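Local coordinates for hypothetical conserved protein TTC0263 (Thermus thermophilus, PDB 2PL2) that is of unknown function but belongs to the tetratricopeptide repeat proteins, all-helical scaffolds built from stacked antiparallel helix pairs, at residues A[103-106]-A[107-111]. Residues are numbered along the deposited sequence; the frame is centred on the assembly and turned at random.
Sequences ALSV and LKDAE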
loop_
_atom_site.group_PDB
_atom_site.type_symbol
_atom_site.label_atom_id
_atom_site.label_comp_id
_atom_site.label_asym_id
_atom_site.label_seq_id
_atom_site.Cartn_x
_atom_site.Cartn_y
_atom_site.Cartn_z
ATOM N N ALA A 103 5.953 11.525 15.705
ATOM C CA ALA A 103 6.721 10.363 15.269
ATOM C C ALA A 103 8.174 10.520 15.696
ATOM O O ALA A 103 8.804 9.553 16.112
ATOM C CB ALA A 103 6.617 10.191 13.747
ATOM N N LEU A 104 8.700 11.738 15.601
ATOM C CA LEU A 104 10.077 12.008 16.009
ATOM C C LEU A 104 10.203 11.837 17.507
ATOM O O LEU A 104 11.200 11.313 18.010
ATOM C CB LEU A 104 10.483 13.438 15.676
ATOM C CG LEU A 104 11.052 13.771 14.301
ATOM C CD1 LEU A 104 11.609 15.189 14.348
ATOM C CD2 LEU A 104 12.160 12.790 13.936
ATOM N N SER A 105 9.186 12.299 18.220
ATOM C CA SER A 105 9.179 12.223 19.667
ATOM C C SER A 105 9.161 10.789 20.156
ATOM O O SER A 105 9.937 10.410 21.029
ATOM C CB SER A 105 7.967 12.982 20.216
ATOM O OG SER A 105 8.012 13.061 21.628
ATOM N N VAL A 106 8.276 9.987 19.589
ATOM C CA VAL A 106 8.154 8.593 19.994
ATOM C C VAL A 106 9.404 7.791 19.631
ATOM O O VAL A 106 9.824 6.893 20.362
ATOM C CB VAL A 106 6.899 7.960 19.343
ATOM C CG1 VAL A 106 6.799 6.512 19.719
ATOM C CG2 VAL A 106 5.636 8.708 19.798
ATOM N N LEU A 107 9.995 8.113 18.488
ATOM C CA LEU A 107 11.203 7.431 18.049
ATOM C C LEU A 107 12.305 7.774 19.033
ATOM O O LEU A 107 13.083 6.910 19.426
ATOM C CB LEU A 107 11.584 7.872 16.628
ATOM C CG LEU A 107 10.720 7.282 15.510
ATOM C CD1 LEU A 107 11.047 7.959 14.192
ATOM C CD2 LEU A 107 10.981 5.789 15.407
ATOM N N LYS A 108 12.353 9.037 19.442
ATOM C CA LYS A 108 13.344 9.488 20.414
ATOM C C LYS A 108 13.206 8.711 21.729
ATOM O O LYS A 108 14.205 8.246 22.282
ATOM C CB LYS A 108 13.177 10.982 20.674
ATOM C CG LYS A 108 14.326 11.591 21.438
ATOM C CD LYS A 108 15.625 11.480 20.657
ATOM C CE LYS A 108 16.799 12.016 21.469
ATOM N NZ LYS A 108 18.080 11.913 20.698
ATOM N N ASP A 109 11.974 8.560 22.226
ATOM C CA ASP A 109 11.738 7.816 23.469
ATOM C C ASP A 109 12.210 6.380 23.287
ATOM O O ASP A 109 12.771 5.781 24.203
ATOM C CB ASP A 109 10.249 7.762 23.863
ATOM C CG ASP A 109 9.615 9.127 24.019
ATOM O OD1 ASP A 109 10.328 10.102 24.362
ATOM O OD2 ASP A 109 8.380 9.214 23.812
ATOM N N ALA A 110 11.953 5.814 22.113
ATOM C CA ALA A 110 12.378 4.449 21.854
ATOM C C ALA A 110 13.907 4.371 21.904
ATOM O O ALA A 110 14.480 3.375 22.349
ATOM C CB ALA A 110 11.873 3.996 20.493
ATOM N N GLU A 111 14.560 5.432 21.441
ATOM C CA GLU A 111 16.011 5.486 21.421
ATOM C C GLU A 111 16.571 5.335 22.835
ATOM O O GLU A 111 17.695 4.847 23.023
ATOM C CB GLU A 111 16.475 6.805 20.796
ATOM C CG GLU A 111 17.982 7.037 20.864
ATOM C CD GLU A 111 18.422 8.319 20.165
ATOM O OE1 GLU A 111 17.789 9.376 20.394
ATOM O OE2 GLU A 111 19.406 8.270 19.394
#
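L107 leans back so that its CG meets the oxygen end of the A103 carbonyl, one turn earlier in the same helix. Its CG is turned anti to its own carbonyl carbon (chi1 -75°), which brings CG to 3.0 Å from A103 O and lets CD1 follow alongside. The same oxygen accepts the backbone N-H of L107, so it is gripped by one hydrogen bond and screened by leucine carbons. D109 bends back in the same sense on the polar side: its carboxylate turns its face to S105 O, which is nearly equidistant from OD1, OD2 and CG, with D109 CG 3.3 Å away. Both carboxylate oxygens are acceptors, as is S105 O, so this approach is no bond; it is the backbone N of D109 that donates to S105 O, at 3.0 Å. The hydroxyl of S105 stays farther off, its OG 4.4 Å from D109 OD2. K108 takes another course. With CG anti to its backbone N and the chain bent at chi2 (62°), it runs forward along the helix, and K108 NZ forms a salt bridge with E111 OE1 at 2.6 Å, meeting the syn side of the carboxylate 21° out of its plane. E111 OE2 is paired with R124, so the glutamate carries two basic partners and is probably held as the anion. The i to i+4 backbone bonds include A110 N to V106 O at 3.0 Å. This part of helix 93-113 is amphipathic: against helix 73-88, A103 touches Y83, V106 and A110 touch Y76, and L107 touches S80; against helix 118-130, L104 meets V127 and Y128, L107 meets V127, and A110 meets L120.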